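Local atomic coordinates of alpha-1,2-mannosyltransferase (Ktr4), putative (Neosartorya fumigata, PDB entry 7BOP), a protein that belongs to a fungal family of putative mannosyltransferases with a GT-A-type glycosyltransferase fold and is seen with guanosine-5'-diphosphate and manganese bound. Residues W94-F105 against H181-W191. Numbering follows the deposited sequence.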
loop_
_atom_site.group_PDB
_atom_site.type_symbol
_atom_site.label_atom_id
_atom_site.label_comp_id
_atom_site.label_asym_id
_atom_site.label_seq_id
_atom_site.Cartn_x
_atom_site.Cartn_y
_atom_site.Cartn_z
ATOM N N TRP A 94 14.464 9.931 6.478
ATOM C CA TRP A 94 13.324 10.490 7.211
ATOM C C TRP A 94 13.349 10.259 8.731
ATOM O O TRP A 94 13.391 11.224 9.495
ATOM C CB TRP A 94 12.003 9.957 6.628
ATOM C CG TRP A 94 10.814 10.644 7.205
ATOM C CD1 TRP A 94 10.423 11.911 6.971
ATOM C CD2 TRP A 94 9.901 10.110 8.161
ATOM N NE1 TRP A 94 9.298 12.212 7.704
ATOM C CE2 TRP A 94 8.954 11.117 8.442
ATOM C CE3 TRP A 94 9.773 8.869 8.791
ATOM C CZ2 TRP A 94 7.902 10.929 9.337
ATOM C CZ3 TRP A 94 8.721 8.679 9.678
ATOM C CH2 TRP A 94 7.806 9.711 9.947
ATOM N N ASN A 95 13.303 9.007 9.178
ATOM C CA ASN A 95 12.990 8.751 10.585
ATOM C C ASN A 95 14.113 9.081 11.596
ATOM O O ASN A 95 13.827 9.191 12.798
ATOM C CB ASN A 95 12.490 7.331 10.810
ATOM C CG ASN A 95 11.627 7.214 12.061
ATOM O OD1 ASN A 95 10.735 8.029 12.288
ATOM N ND2 ASN A 95 11.872 6.197 12.863
ATOM N N SER A 96 15.357 9.255 11.145
ATOM C CA SER A 96 16.415 9.685 12.075
ATOM C C SER A 96 16.131 11.080 12.623
ATOM O O SER A 96 16.609 11.417 13.693
ATOM C CB SER A 96 17.793 9.641 11.434
ATOM O OG SER A 96 17.867 10.549 10.372
ATOM N N LYS A 97 15.340 11.873 11.894
ATOM C CA LYS A 97 14.962 13.215 12.328
ATOM C C LYS A 97 13.670 13.243 13.148
ATOM O O LYS A 97 13.519 14.067 14.047
ATOM C CB LYS A 97 14.811 14.132 11.111
ATOM C CG LYS A 97 16.059 14.226 10.245
ATOM C CD LYS A 97 15.764 14.864 8.895
ATOM C CE LYS A 97 14.945 13.943 7.985
ATOM N NZ LYS A 97 15.279 14.155 6.555
ATOM N N PHE A 98 12.723 12.369 12.823
ATOM C CA PHE A 98 11.400 12.411 13.446
ATOM C C PHE A 98 11.192 11.350 14.524
ATOM O O PHE A 98 10.408 11.563 15.449
ATOM C CB PHE A 98 10.327 12.367 12.346
ATOM C CG PHE A 98 10.367 13.568 11.455
ATOM C CD1 PHE A 98 9.902 14.791 11.912
ATOM C CD2 PHE A 98 10.921 13.498 10.179
ATOM C CE1 PHE A 98 9.951 15.916 11.116
ATOM C CE2 PHE A 98 10.978 14.622 9.379
ATOM C CZ PHE A 98 10.491 15.833 9.843
ATOM N N ASN A 99 11.889 10.218 14.402
ATOM C CA ASN A 99 11.935 9.182 15.433
ATOM C C ASN A 99 10.576 8.614 15.835
ATOM O O ASN A 99 10.277 8.451 17.024
ATOM C CB ASN A 99 12.703 9.695 16.657
ATOM C CG ASN A 99 14.122 10.056 16.316
ATOM O OD1 ASN A 99 14.921 9.186 15.990
ATOM N ND2 ASN A 99 14.439 11.334 16.359
ATOM N N TYR A 100 9.747 8.322 14.831
ATOM C CA TYR A 100 8.517 7.584 15.064
ATOM C C TYR A 100 8.855 6.112 15.360
ATOM O O TYR A 100 9.863 5.588 14.867
ATOM C CB TYR A 100 7.561 7.727 13.863
ATOM C CG TYR A 100 6.746 8.985 13.896
ATOM C CD1 TYR A 100 5.524 9.015 14.564
ATOM C CD2 TYR A 100 7.191 10.158 13.281
ATOM C CE1 TYR A 100 4.763 10.165 14.608
ATOM C CE2 TYR A 100 6.436 11.318 13.327
ATOM C CZ TYR A 100 5.218 11.313 13.987
ATOM O OH TYR A 100 4.456 12.440 14.030
ATOM N N PRO A 101 8.034 5.445 16.182
ATOM C CA PRO A 101 8.324 4.051 16.531
ATOM C C PRO A 101 8.089 3.069 15.378
ATOM O O PRO A 101 7.280 3.348 14.478
ATOM C CB PRO A 101 7.335 3.762 17.649
ATOM C CG PRO A 101 6.178 4.648 17.356
ATOM C CD PRO A 101 6.741 5.890 16.737
ATOM N N TRP A 102 8.816 1.948 15.423
ATOM C CA TRP A 102 8.610 0.812 14.528
ATOM C C TRP A 102 7.841 -0.277 15.264
ATOM O O TRP A 102 8.211 -0.654 16.393
ATOM C CB TRP A 102 9.932 0.216 14.064
ATOM C CG TRP A 102 10.747 1.033 13.142
ATOM C CD1 TRP A 102 11.608 2.043 13.480
ATOM C CD2 TRP A 102 10.839 0.884 11.720
ATOM N NE1 TRP A 102 12.217 2.534 12.356
ATOM C CE2 TRP A 102 11.764 1.843 11.260
ATOM C CE3 TRP A 102 10.219 0.042 10.790
ATOM C CZ2 TRP A 102 12.088 1.986 9.903
ATOM C CZ3 TRP A 102 10.542 0.178 9.442
ATOM C CH2 TRP A 102 11.466 1.144 9.012
ATOM N N ILE A 103 6.777 -0.785 14.635
ATOM C CA ILE A 103 6.031 -1.928 15.146
ATOM C C ILE A 103 6.080 -3.044 14.103
ATOM O O ILE A 103 5.540 -2.907 12.988
ATOM C CB ILE A 103 4.579 -1.560 15.510
ATOM C CG1 ILE A 103 4.547 -0.314 16.400
ATOM C CG2 ILE A 103 3.899 -2.710 16.234
ATOM C CD1 ILE A 103 3.169 0.180 16.757
ATOM N N PHE A 104 6.739 -4.145 14.471
ATOM C CA PHE A 104 6.881 -5.312 13.611
ATOM C C PHE A 104 5.838 -6.367 13.960
ATOM O O PHE A 104 5.546 -6.598 15.144
ATOM C CB PHE A 104 8.292 -5.878 13.735
ATOM C CG PHE A 104 9.359 -4.880 13.402
ATOM C CD1 PHE A 104 9.606 -4.532 12.081
ATOM C CD2 PHE A 104 10.107 -4.267 14.405
ATOM C CE1 PHE A 104 10.572 -3.598 11.760
ATOM C CE2 PHE A 104 11.085 -3.334 14.089
ATOM C CZ PHE A 104 11.326 -3.002 12.762
ATOM N N PHE A 105 5.265 -6.980 12.923
ATOM C CA PHE A 105 4.239 -8.016 13.059
ATOM C C PHE A 105 4.680 -9.293 12.380
ATOM O O PHE A 105 5.337 -9.262 11.342
ATOM C CB PHE A 105 2.926 -7.552 12.441
ATOM C CG PHE A 105 2.310 -6.382 13.152
ATOM C CD1 PHE A 105 1.445 -6.586 14.223
ATOM C CD2 PHE A 105 2.593 -5.084 12.758
ATOM C CE1 PHE A 105 0.869 -5.512 14.876
ATOM C CE2 PHE A 105 2.023 -4.003 13.417
ATOM C CZ PHE A 105 1.153 -4.215 14.471
ATOM N N HIS A 181 -5.494 -5.107 15.203
ATOM C CA HIS A 181 -4.499 -5.643 16.127
ATOM C C HIS A 181 -4.440 -4.763 17.391
ATOM O O HIS A 181 -4.423 -3.532 17.277
ATOM C CB HIS A 181 -3.120 -5.733 15.488
ATOM C CG HIS A 181 -2.193 -6.645 16.224
ATOM N ND1 HIS A 181 -1.603 -6.285 17.413
ATOM C CD2 HIS A 181 -1.769 -7.900 15.963
ATOM C CE1 HIS A 181 -0.844 -7.272 17.851
ATOM N NE2 HIS A 181 -0.923 -8.265 16.984
ATOM N N PRO A 182 -4.429 -5.381 18.593
ATOM C CA PRO A 182 -4.419 -4.584 19.845
ATOM C C PRO A 182 -3.289 -3.546 19.971
ATOM O O PRO A 182 -3.512 -2.442 20.443
ATOM C CB PRO A 182 -4.277 -5.660 20.939
ATOM C CG PRO A 182 -4.928 -6.865 20.351
ATOM C CD PRO A 182 -4.619 -6.822 18.871
ATOM N N ALA A 183 -2.085 -3.931 19.581
ATOM C CA ALA A 183 -0.928 -3.029 19.473
ATOM C C ALA A 183 -1.168 -1.681 18.783
ATOM O O ALA A 183 -0.496 -0.696 19.124
ATOM C CB ALA A 183 0.237 -3.744 18.814
ATOM N N LEU A 184 -2.105 -1.628 17.833
ATOM C CA LEU A 184 -2.414 -0.389 17.121
ATOM C C LEU A 184 -3.641 0.362 17.634
ATOM O O LEU A 184 -4.012 1.387 17.060
ATOM C CB LEU A 184 -2.577 -0.678 15.619
ATOM C CG LEU A 184 -1.333 -1.200 14.905
ATOM C CD1 LEU A 184 -1.631 -1.377 13.416
ATOM C CD2 LEU A 184 -0.147 -0.266 15.099
ATOM N N LYS A 185 -4.252 -0.107 18.721
ATOM C CA LYS A 185 -5.504 0.478 19.216
ATOM C C LYS A 185 -5.426 1.991 19.462
ATOM O O LYS A 185 -6.353 2.724 19.116
ATOM C CB LYS A 185 -5.954 -0.229 20.502
ATOM C CG LYS A 185 -7.371 0.119 20.927
ATOM C CD LYS A 185 -7.650 -0.340 22.348
ATOM C CE LYS A 185 -9.024 0.116 22.825
ATOM N NZ LYS A 185 -9.044 0.284 24.306
ATOM N N ASN A 186 -4.331 2.464 20.050
ATOM C CA ASN A 186 -4.187 3.899 20.334
ATOM C C ASN A 186 -3.513 4.718 19.224
ATOM O O ASN A 186 -3.242 5.900 19.408
ATOM C CB ASN A 186 -3.467 4.091 21.674
ATOM C CG ASN A 186 -4.231 3.458 22.832
ATOM O OD1 ASN A 186 -5.460 3.545 22.901
ATOM N ND2 ASN A 186 -3.509 2.801 23.729
ATOM N N TYR A 187 -3.293 4.101 18.061
ATOM C CA TYR A 187 -2.704 4.770 16.904
ATOM C C TYR A 187 -3.779 5.124 15.897
ATOM O O TYR A 187 -4.762 4.408 15.767
ATOM C CB TYR A 187 -1.667 3.850 16.263
ATOM C CG TYR A 187 -0.438 3.692 17.109
ATOM C CD1 TYR A 187 -0.370 2.730 18.120
ATOM C CD2 TYR A 187 0.658 4.523 16.925
ATOM C CE1 TYR A 187 0.769 2.595 18.910
ATOM C CE2 TYR A 187 1.798 4.399 17.704
ATOM C CZ TYR A 187 1.844 3.438 18.695
ATOM O OH TYR A 187 2.984 3.331 19.447
ATOM N N LYS A 188 -3.591 6.244 15.207
ATOM C CA LYS A 188 -4.467 6.672 14.128
ATOM C C LYS A 188 -3.818 6.530 12.735
ATOM O O LYS A 188 -4.538 6.280 11.777
ATOM C CB LYS A 188 -4.904 8.114 14.348
ATOM C CG LYS A 188 -5.904 8.633 13.323
ATOM C CD LYS A 188 -6.486 9.976 13.744
ATOM C CE LYS A 188 -7.435 10.543 12.703
ATOM N NZ LYS A 188 -8.579 9.636 12.464
ATOM N N TYR A 189 -2.497 6.714 12.619
ATOM C CA TYR A 189 -1.820 6.644 11.312
ATOM C C TYR A 189 -0.750 5.587 11.292
ATOM O O TYR A 189 -0.124 5.294 12.310
ATOM C CB TYR A 189 -1.233 8.004 10.912
ATOM C CG TYR A 189 -2.286 9.082 10.806
ATOM C CD1 TYR A 189 -2.992 9.279 9.624
ATOM C CD2 TYR A 189 -2.596 9.888 11.897
ATOM C CE1 TYR A 189 -3.977 10.256 9.526
ATOM C CE2 TYR A 189 -3.577 10.865 11.814
ATOM C CZ TYR A 189 -4.266 11.048 10.630
ATOM O OH TYR A 189 -5.243 12.016 10.548
ATOM N N TYR A 190 -0.541 5.005 10.116
ATOM C CA TYR A 190 0.500 4.020 9.924
ATOM C C TYR A 190 1.232 4.308 8.625
ATOM O O TYR A 190 0.657 4.894 7.693
ATOM C CB TYR A 190 -0.088 2.603 9.914
ATOM C CG TYR A 190 -0.870 2.277 8.649
ATOM C CD1 TYR A 190 -2.180 2.710 8.495
ATOM C CD2 TYR A 190 -0.289 1.544 7.608
ATOM C CE1 TYR A 190 -2.897 2.433 7.339
ATOM C CE2 TYR A 190 -1.005 1.251 6.448
ATOM C CZ TYR A 190 -2.304 1.707 6.321
ATOM O OH TYR A 190 -3.030 1.447 5.183
ATOM N N TRP A 191 2.493 3.902 8.590
ATOM C CA TRP A 191 3.311 3.874 7.369
ATOM C C TRP A 191 3.761 2.422 7.247
ATOM O O TRP A 191 4.599 1.952 8.020
ATOM C CB TRP A 191 4.500 4.835 7.484
ATOM C CG TRP A 191 5.414 4.955 6.278
ATOM C CD1 TRP A 191 5.575 4.057 5.258
ATOM C CD2 TRP A 191 6.317 6.031 6.001
ATOM N NE1 TRP A 191 6.495 4.511 4.364
ATOM C CE2 TRP A 191 6.971 5.723 4.785
ATOM C CE3 TRP A 191 6.621 7.236 6.648
ATOM C CZ2 TRP A 191 7.911 6.571 4.200
ATOM C CZ3 TRP A 191 7.568 8.082 6.071
ATOM C CH2 TRP A 191 8.199 7.744 4.851
#
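Ile103 and Phe105 of strand 102-106 lie nearest Ala183 and His181, with CA atoms 8.3 Å apart for Ile103–Ala183; no hydrogen bond joins 94-105 to 181-191, and the contact is mostly between side chains. A 3-10 segment, 182-184, and a type I turn from Leu184 to Tyr187 lead toward strand 189-192. Strand 69-74 lies between strands 102-106 and 189-192, hydrogen-bonding Ile103 through Leu71 and Ser73. Phe105 meets His181 edge to face, planes at 73°: its CE1 sits over the centre of the imidazole, 3.5 Å from CG of His181. The imidazole is gripped at both nitrogens: ND1 accepts a hydrogen bond from Ala183 N, which lies near the ring plane, and NE2 bonds Gln130 O. Extended by chi2 of 177°, Ile103 sends CD1 to Leu184 CD2 (3.7 Å) and over one face of the Tyr187 ring (4.0 Å to CZ). At the far end CZ3 of Trp191 sits over one face of Trp94, toward its rim, 3.6 Å from CE3, and CD2 of Phe98 over the opposite face. Parallel strands flanked by helices, with mainly apolar and aromatic side chains joining 181-191 to strand 102-106 and helix 80-98, fit the Rossmann-like nucleotide-binding half of a GT-A fold.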